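Local coordinates for Ufm1-specific protease (Caenorhabditis elegans, PDB 5EJJ), which acts as a thiol protease that cleaves the peptide bond at the C-terminal glycine of the ubiquitin-like modifier UFM-1, releasing it from target proteins, at residues R266-G278 against L301-N313. Residues are numbered along the deposited sequence; the frame is centred on the assembly and turned at random.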
ATOM      1  N   ARG A 266       9.048 -13.024 -12.585  1.00 13.78           N
ATOM      2  CA  ARG A 266       8.392 -13.323 -11.314  1.00 10.34           C
ATOM      3  C   ARG A 266       6.882 -13.264 -11.449  1.00 11.53           C
ATOM      4  O   ARG A 266       6.159 -14.075 -10.877  1.00 11.63           O
ATOM      5  CB  ARG A 266       8.858 -12.360 -10.231  1.00 10.54           C
ATOM      6  CG  ARG A 266      10.312 -12.531  -9.865  1.00 11.32           C
ATOM      7  CD  ARG A 266      10.670 -11.815  -8.617  1.00  8.81           C
ATOM      8  NE  ARG A 266      12.049 -12.074  -8.243  1.00  9.43           N
ATOM      9  CZ  ARG A 266      12.695 -11.422  -7.279  1.00 10.18           C
ATOM     10  NH1 ARG A 266      12.098 -10.468  -6.588  1.00 10.20           N
ATOM     11  NH2 ARG A 266      13.944 -11.717  -7.003  1.00 13.23           N
ATOM     12  N   ARG A 267       6.398 -12.291 -12.203  1.00 11.58           N
ATOM     13  CA  ARG A 267       4.973 -12.199 -12.457  1.00 12.16           C
ATOM     14  C   ARG A 267       4.448 -13.419 -13.204  1.00 12.87           C
ATOM     15  O   ARG A 267       3.327 -13.849 -12.965  1.00 13.08           O
ATOM     16  CB  ARG A 267       4.675 -10.955 -13.280  1.00 14.26           C
ATOM     17  CG  ARG A 267       4.740  -9.674 -12.534  1.00 12.45           C
ATOM     18  CD  ARG A 267       3.397  -9.369 -11.932  1.00 14.56           C
ATOM     19  NE  ARG A 267       3.453  -8.124 -11.180  1.00 14.76           N
ATOM     20  CZ  ARG A 267       2.461  -7.651 -10.438  1.00 13.59           C
ATOM     21  NH1 ARG A 267       1.317  -8.322 -10.331  1.00 12.98           N
ATOM     22  NH2 ARG A 267       2.629  -6.505  -9.790  1.00 13.51           N
ATOM     23  N   ALA A 268       5.235 -13.949 -14.142  1.00 14.09           N
ATOM     24  CA  ALA A 268       4.814 -15.145 -14.872  1.00 14.15           C
ATOM     25  C   ALA A 268       4.768 -16.341 -13.920  1.00 14.71           C
ATOM     26  O   ALA A 268       3.764 -17.033 -13.851  1.00 17.01           O
ATOM     27  CB  ALA A 268       5.712 -15.424 -16.038  1.00 11.42           C
ATOM     28  N   ASN A 269       5.842 -16.557 -13.168  1.00 11.66           N
ATOM     29  CA  ASN A 269       5.867 -17.609 -12.171  1.00 11.66           C
ATOM     30  C   ASN A 269       4.719 -17.494 -11.170  1.00 14.70           C
ATOM     31  O   ASN A 269       4.149 -18.492 -10.751  1.00 18.02           O
ATOM     32  CB  ASN A 269       7.199 -17.594 -11.433  1.00 14.49           C
ATOM     33  CG  ASN A 269       8.387 -17.851 -12.359  1.00 21.18           C
ATOM     34  OD1 ASN A 269       8.251 -18.468 -13.424  1.00 24.34           O
ATOM     35  ND2 ASN A 269       9.568 -17.377 -11.951  1.00 22.44           N
ATOM     36  N   ASN A 270       4.383 -16.269 -10.790  1.00 14.81           N
ATOM     37  CA  ASN A 270       3.285 -16.034  -9.876  1.00 11.34           C
ATOM     38  C   ASN A 270       1.962 -16.450 -10.481  1.00 13.99           C
ATOM     39  O   ASN A 270       1.144 -17.041  -9.796  1.00 15.06           O
ATOM     40  CB  ASN A 270       3.217 -14.565  -9.475  1.00 12.47           C
ATOM     41  CG  ASN A 270       2.576 -14.362  -8.104  1.00 13.66           C
ATOM     42  OD1 ASN A 270       1.361 -14.152  -7.985  1.00 14.65           O
ATOM     43  ND2 ASN A 270       3.394 -14.444  -7.054  1.00 12.79           N
ATOM     44  N   THR A 271       1.755 -16.133 -11.761  1.00 16.18           N
ATOM     45  CA  THR A 271       0.536 -16.505 -12.497  1.00 15.50           C
ATOM     46  C   THR A 271       0.452 -18.011 -12.617  1.00 18.07           C
ATOM     47  O   THR A 271      -0.608 -18.614 -12.454  1.00 18.17           O
ATOM     48  CB  THR A 271       0.564 -15.953 -13.928  1.00 16.20           C
ATOM     49  OG1 THR A 271       0.586 -14.520 -13.892  1.00 15.85           O
ATOM     50  CG2 THR A 271      -0.653 -16.436 -14.721  1.00 19.28           C
ATOM     51  N   MET A 272       1.603 -18.602 -12.913  1.00 19.43           N
ATOM     52  CA  MET A 272       1.755 -20.036 -13.022  1.00 20.19           C
ATOM     53  C   MET A 272       1.308 -20.684 -11.722  1.00 20.23           C
ATOM     54  O   MET A 272       0.444 -21.561 -11.715  1.00 22.37           O
ATOM     55  CB  MET A 272       3.220 -20.356 -13.308  1.00 22.77           C
ATOM     56  CG  MET A 272       3.557 -21.845 -13.399  1.00 36.59           C
ATOM     57  SD  MET A 272       4.583 -22.524 -12.062  1.00 43.80           S
ATOM     58  CE  MET A 272       3.325 -23.399 -11.139  1.00 27.31           C
ATOM     59  N   MET A 273       1.878 -20.229 -10.617  1.00 17.07           N
ATOM     60  CA  MET A 273       1.575 -20.818  -9.327  1.00 16.87           C
ATOM     61  C   MET A 273       0.104 -20.669  -8.888  1.00 19.53           C
ATOM     62  O   MET A 273      -0.460 -21.595  -8.310  1.00 22.09           O
ATOM     63  CB  MET A 273       2.528 -20.296  -8.256  1.00 14.86           C
ATOM     64  CG  MET A 273       3.913 -20.909  -8.310  1.00 18.36           C
ATOM     65  SD  MET A 273       5.076 -20.205  -7.100  1.00 21.46           S
ATOM     66  CE  MET A 273       6.334 -19.566  -8.202  1.00 19.91           C
ATOM     67  N   VAL A 274      -0.522 -19.530  -9.153  1.00 17.93           N
ATOM     68  CA  VAL A 274      -1.896 -19.344  -8.706  1.00 20.23           C
ATOM     69  C   VAL A 274      -2.791 -20.226  -9.544  1.00 22.62           C
ATOM     70  O   VAL A 274      -3.721 -20.849  -9.047  1.00 25.46           O
ATOM     71  CB  VAL A 274      -2.371 -17.888  -8.863  1.00 21.00           C
ATOM     72  CG1 VAL A 274      -3.735 -17.723  -8.265  1.00 20.72           C
ATOM     73  CG2 VAL A 274      -1.438 -16.957  -8.152  1.00 29.08           C
ATOM     74  N   THR A 275      -2.495 -20.272 -10.833  1.00 25.34           N
ATOM     75  CA  THR A 275      -3.254 -21.083 -11.775  1.00 25.65           C
ATOM     76  C   THR A 275      -3.222 -22.566 -11.426  1.00 22.70           C
ATOM     77  O   THR A 275      -4.269 -23.181 -11.282  1.00 22.66           O
ATOM     78  CB  THR A 275      -2.732 -20.878 -13.194  1.00 22.22           C
ATOM     79  OG1 THR A 275      -2.982 -19.519 -13.577  1.00 18.40           O
ATOM     80  CG2 THR A 275      -3.444 -21.808 -14.142  1.00 26.73           C
ATOM     81  N   VAL A 276      -2.020 -23.124 -11.295  1.00 21.50           N
ATOM     82  CA  VAL A 276      -1.855 -24.506 -10.865  1.00 23.91           C
ATOM     83  C   VAL A 276      -2.657 -24.784  -9.594  1.00 28.22           C
ATOM     84  O   VAL A 276      -3.427 -25.731  -9.545  1.00 34.90           O
ATOM     85  CB  VAL A 276      -0.363 -24.882 -10.648  1.00 22.43           C
ATOM     86  CG1 VAL A 276      -0.229 -26.088  -9.731  1.00 25.85           C
ATOM     87  CG2 VAL A 276       0.312 -25.158 -11.971  1.00 23.34           C
ATOM     88  N   ASN A 277      -2.479 -23.948  -8.576  1.00 27.05           N
ATOM     89  CA  ASN A 277      -3.233 -24.044  -7.332  1.00 26.39           C
ATOM     90  C   ASN A 277      -4.740 -24.193  -7.549  1.00 26.15           C
ATOM     91  O   ASN A 277      -5.374 -25.061  -6.963  1.00 30.91           O
ATOM     92  CB  ASN A 277      -2.961 -22.803  -6.472  1.00 30.87           C
ATOM     93  CG  ASN A 277      -3.338 -22.998  -5.011  1.00 35.50           C
ATOM     94  OD1 ASN A 277      -2.672 -23.747  -4.297  1.00 45.16           O
ATOM     95  ND2 ASN A 277      -4.395 -22.312  -4.552  1.00 29.97           N
ATOM     96  N   GLY A 278      -5.319 -23.346  -8.382  1.00 24.95           N
ATOM     97  CA  GLY A 278      -6.746 -23.426  -8.652  1.00 32.16           C
ATOM     98  C   GLY A 278      -7.147 -24.674  -9.435  1.00 35.05           C
ATOM     99  O   GLY A 278      -8.272 -25.155  -9.332  1.00 36.48           O
ATOM    100  N   LEU A 301       7.401  -2.867  -2.509  1.00  7.63           N
ATOM    101  CA  LEU A 301       6.066  -3.270  -2.942  1.00  7.11           C
ATOM    102  C   LEU A 301       5.860  -4.778  -2.913  1.00  6.83           C
ATOM    103  O   LEU A 301       6.817  -5.533  -2.787  1.00  9.12           O
ATOM    104  CB  LEU A 301       5.810  -2.742  -4.350  1.00  8.14           C
ATOM    105  CG  LEU A 301       5.894  -1.221  -4.499  1.00 10.32           C
ATOM    106  CD1 LEU A 301       5.965  -0.815  -5.960  1.00 12.32           C
ATOM    107  CD2 LEU A 301       4.691  -0.562  -3.828  1.00 11.16           C
ATOM    108  N   LEU A 302       4.605  -5.196  -3.024  1.00  6.49           N
ATOM    109  CA  LEU A 302       4.205  -6.599  -3.068  1.00  6.78           C
ATOM    110  C   LEU A 302       3.432  -6.816  -4.357  1.00  8.85           C
ATOM    111  O   LEU A 302       2.521  -6.047  -4.670  1.00  8.93           O
ATOM    112  CB  LEU A 302       3.278  -6.919  -1.899  1.00  7.87           C
ATOM    113  CG  LEU A 302       2.503  -8.238  -1.886  1.00  6.88           C
ATOM    114  CD1 LEU A 302       3.376  -9.429  -1.601  1.00  7.51           C
ATOM    115  CD2 LEU A 302       1.488  -8.164  -0.820  1.00  9.35           C
ATOM    116  N   HIS A 303       3.779  -7.866  -5.101  1.00  8.55           N
ATOM    117  CA  HIS A 303       3.268  -8.044  -6.454  1.00  7.68           C
ATOM    118  C   HIS A 303       2.521  -9.349  -6.571  1.00  8.84           C
ATOM    119  O   HIS A 303       3.048 -10.393  -6.246  1.00 11.29           O
ATOM    120  CB  HIS A 303       4.409  -8.050  -7.441  1.00  6.78           C
ATOM    121  CG  HIS A 303       5.400  -6.965  -7.211  1.00  7.56           C
ATOM    122  ND1 HIS A 303       5.464  -5.843  -8.005  1.00  7.02           N
ATOM    123  CD2 HIS A 303       6.374  -6.826  -6.280  1.00  7.32           C
ATOM    124  CE1 HIS A 303       6.437  -5.065  -7.572  1.00  7.59           C
ATOM    125  NE2 HIS A 303       7.001  -5.635  -6.523  1.00  5.76           N
ATOM    126  N   LEU A 304       1.287  -9.306  -7.042  1.00  9.64           N
ATOM    127  CA  LEU A 304       0.488 -10.510  -7.026  1.00 10.40           C
ATOM    128  C   LEU A 304      -0.417 -10.600  -8.234  1.00 12.69           C
ATOM    129  O   LEU A 304      -0.993  -9.602  -8.681  1.00 12.87           O
ATOM    130  CB  LEU A 304      -0.359 -10.561  -5.758  1.00 10.04           C
ATOM    131  CG  LEU A 304       0.354 -10.587  -4.408  1.00  7.72           C
ATOM    132  CD1 LEU A 304      -0.659 -10.445  -3.306  1.00  8.26           C
ATOM    133  CD2 LEU A 304       1.159 -11.863  -4.253  1.00  7.16           C
ATOM    134  N   GLN A 305      -0.517 -11.816  -8.760  1.00 15.15           N
ATOM    135  CA  GLN A 305      -1.532 -12.187  -9.733  1.00 15.82           C
ATOM    136  C   GLN A 305      -2.695 -12.720  -8.917  1.00 17.20           C
ATOM    137  O   GLN A 305      -2.520 -13.655  -8.120  1.00 18.33           O
ATOM    138  CB  GLN A 305      -0.990 -13.273 -10.643  1.00 15.71           C
ATOM    139  CG  GLN A 305       0.286 -12.871 -11.294  1.00 12.62           C
ATOM    140  CD  GLN A 305       0.078 -11.639 -12.120  1.00 15.99           C
ATOM    141  OE1 GLN A 305       0.528 -10.558 -11.758  1.00 18.72           O
ATOM    142  NE2 GLN A 305      -0.645 -11.781 -13.225  1.00 18.09           N
ATOM    143  N   LEU A 306      -3.866 -12.099  -9.071  1.00 18.88           N
ATOM    144  CA  LEU A 306      -5.034 -12.436  -8.243  1.00 19.89           C
ATOM    145  C   LEU A 306      -6.077 -13.289  -8.976  1.00 21.41           C
ATOM    146  O   LEU A 306      -6.491 -12.960 -10.095  1.00 22.20           O
ATOM    147  CB  LEU A 306      -5.686 -11.163  -7.735  1.00 16.43           C
ATOM    148  CG  LEU A 306      -4.834 -10.338  -6.796  1.00 13.23           C
ATOM    149  CD1 LEU A 306      -5.568  -9.075  -6.479  1.00 14.07           C
ATOM    150  CD2 LEU A 306      -4.553 -11.141  -5.544  1.00 13.54           C
ATOM    151  N   PRO A 307      -6.494 -14.397  -8.353  1.00 20.30           N
ATOM    152  CA  PRO A 307      -7.501 -15.286  -8.950  1.00 26.08           C
ATOM    153  C   PRO A 307      -8.909 -14.698  -8.857  1.00 31.23           C
ATOM    154  O   PRO A 307      -9.657 -15.033  -7.947  1.00 38.39           O
ATOM    155  CB  PRO A 307      -7.383 -16.572  -8.118  1.00 24.33           C
ATOM    156  CG  PRO A 307      -6.775 -16.143  -6.820  1.00 25.54           C
ATOM    157  CD  PRO A 307      -5.891 -14.959  -7.132  1.00 20.94           C
ATOM    158  N   THR A 308      -9.272 -13.835  -9.796  1.00 31.04           N
ATOM    159  CA  THR A 308     -10.525 -13.089  -9.691  1.00 32.24           C
ATOM    160  C   THR A 308     -11.755 -13.744 -10.347  1.00 40.46           C
ATOM    161  O   THR A 308     -12.857 -13.169 -10.329  1.00 39.13           O
ATOM    162  CB  THR A 308     -10.370 -11.670 -10.246  1.00 33.85           C
ATOM    163  OG1 THR A 308      -9.534 -11.697 -11.420  1.00 27.15           O
ATOM    164  CG2 THR A 308      -9.784 -10.753  -9.186  1.00 26.72           C
ATOM    165  N   LYS A 309     -11.575 -14.928 -10.927  1.00 38.67           N
ATOM    166  CA  LYS A 309     -12.713 -15.670 -11.447  1.00 34.17           C
ATOM    167  C   LYS A 309     -13.132 -16.783 -10.501  1.00 37.86           C
ATOM    168  O   LYS A 309     -14.056 -17.519 -10.798  1.00 46.38           O
ATOM    169  CB  LYS A 309     -12.431 -16.224 -12.840  1.00 41.42           C
ATOM    170  CG  LYS A 309     -12.467 -15.166 -13.948  1.00 47.76           C
ATOM    171  CD  LYS A 309     -13.821 -14.464 -14.046  1.00 52.43           C
ATOM    172  CE  LYS A 309     -13.828 -13.386 -15.132  1.00 56.16           C
ATOM    173  NZ  LYS A 309     -15.179 -12.755 -15.295  1.00 69.47           N
ATOM    174  N   TRP A 310     -12.453 -16.903  -9.363  1.00 37.65           N
ATOM    175  CA  TRP A 310     -12.916 -17.774  -8.279  1.00 37.98           C
ATOM    176  C   TRP A 310     -14.202 -17.204  -7.638  1.00 45.90           C
ATOM    177  O   TRP A 310     -14.626 -16.070  -7.930  1.00 38.52           O
ATOM    178  CB  TRP A 310     -11.824 -17.937  -7.209  1.00 37.27           C
ATOM    179  CG  TRP A 310     -10.610 -18.754  -7.626  1.00 33.59           C
ATOM    180  CD1 TRP A 310     -10.387 -19.336  -8.839  1.00 34.49           C
ATOM    181  CD2 TRP A 310      -9.465 -19.075  -6.820  1.00 34.32           C
ATOM    182  NE1 TRP A 310      -9.181 -20.000  -8.840  1.00 31.61           N
ATOM    183  CE2 TRP A 310      -8.595 -19.848  -7.612  1.00 32.79           C
ATOM    184  CE3 TRP A 310      -9.087 -18.774  -5.509  1.00 34.81           C
ATOM    185  CZ2 TRP A 310      -7.380 -20.324  -7.136  1.00 28.95           C
ATOM    186  CZ3 TRP A 310      -7.881 -19.255  -5.041  1.00 29.72           C
ATOM    187  CH2 TRP A 310      -7.045 -20.019  -5.849  1.00 27.61           C
ATOM    188  N   THR A 311     -14.830 -17.988  -6.764  1.00 51.05           N
ATOM    189  CA  THR A 311     -15.999 -17.490  -6.032  1.00 53.61           C
ATOM    190  C   THR A 311     -15.556 -16.428  -5.034  1.00 48.86           C
ATOM    191  O   THR A 311     -14.432 -16.496  -4.524  1.00 46.43           O
ATOM    192  CB  THR A 311     -16.707 -18.604  -5.233  1.00 53.37           C
ATOM    193  OG1 THR A 311     -15.980 -18.870  -4.026  1.00 53.42           O
ATOM    194  CG2 THR A 311     -16.819 -19.876  -6.053  1.00 52.20           C
ATOM    195  N   ASP A 312     -16.436 -15.469  -4.740  1.00 49.35           N
ATOM    196  CA  ASP A 312     -16.156 -14.447  -3.720  1.00 50.23           C
ATOM    197  C   ASP A 312     -15.598 -15.068  -2.446  1.00 49.06           C
ATOM    198  O   ASP A 312     -14.695 -14.517  -1.812  1.00 49.81           O
ATOM    199  CB  ASP A 312     -17.404 -13.625  -3.382  1.00 46.31           C
ATOM    200  CG  ASP A 312     -17.784 -12.663  -4.488  1.00 60.74           C
ATOM    201  OD1 ASP A 312     -18.523 -13.070  -5.415  1.00 68.78           O
ATOM    202  OD2 ASP A 312     -17.337 -11.497  -4.437  1.00 65.34           O
ATOM    203  N   ASN A 313     -16.117 -16.229  -2.082  1.00 45.00           N
ATOM    204  CA  ASN A 313     -15.650 -16.864  -0.876  1.00 45.08           C
ATOM    205  C   ASN A 313     -14.263 -17.439  -1.061  1.00 46.32           C
ATOM    206  O   ASN A 313     -13.410 -17.353  -0.171  1.00 48.26           O
ATOM    207  CB  ASN A 313     -16.602 -17.962  -0.430  1.00 51.07           C
ATOM    208  CG  ASN A 313     -16.386 -18.336   1.016  1.00 50.06           C
ATOM    209  OD1 ASN A 313     -16.671 -17.534   1.910  1.00 49.29           O
ATOM    210  ND2 ASN A 313     -15.855 -19.541   1.261  1.00 39.31           N
TER
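Gln305 and Arg267 meet where a helix packs against a two-stranded antiparallel sheet, a worked example of a buried strand glutamine at the centre of a polar cluster from a helix. Strand 302-306 pairs with strand 289-293; the axis of helix segment 266-278 passes 7.6 Å from that of strand 302-306, at a signed crossing angle of -43°. Both segments belong to the UfSP2 N-terminal family region, away from the active-site residues.

Gln305 starts at CB, which lies 3.7 Å from Asn270 OD1; that same oxygen takes the backbone N of Gln305 in a nearly straight hydrogen bond of 3.1 Å, the donor standing above the carbonyl plane, while Asn270 ND2 bonds Ser67 OG. CG then rests against Thr271 OG1 and Arg267 O. With chi2 bent (-60°), OE1 is carried toward the N-terminal end of segment 266-278 and accepts from Arg267 NH1 at 2.8 Å, lying in the guanidinium plane while the amide plane stands perpendicular to it. Ser290 also bonds OE1, so two partners grip this buried oxygen. NE2 ends 3.1 Å from Thr271 OG1, a hydroxyl that donates to Arg267 O and is also bonded to Tyr135.

His303 CB sits over one face of the Arg267 guanidinium, toward its rim; NH1 also bonds Ala291 O. Farther along, the contact becomes mostly apolar: Pro307 CD lies 3.7 Å from Val274 CG1, Pro307 CB sits over the Trp310 ring, and Trp310 CZ2 lies 3.5 Å from Gly278 CA.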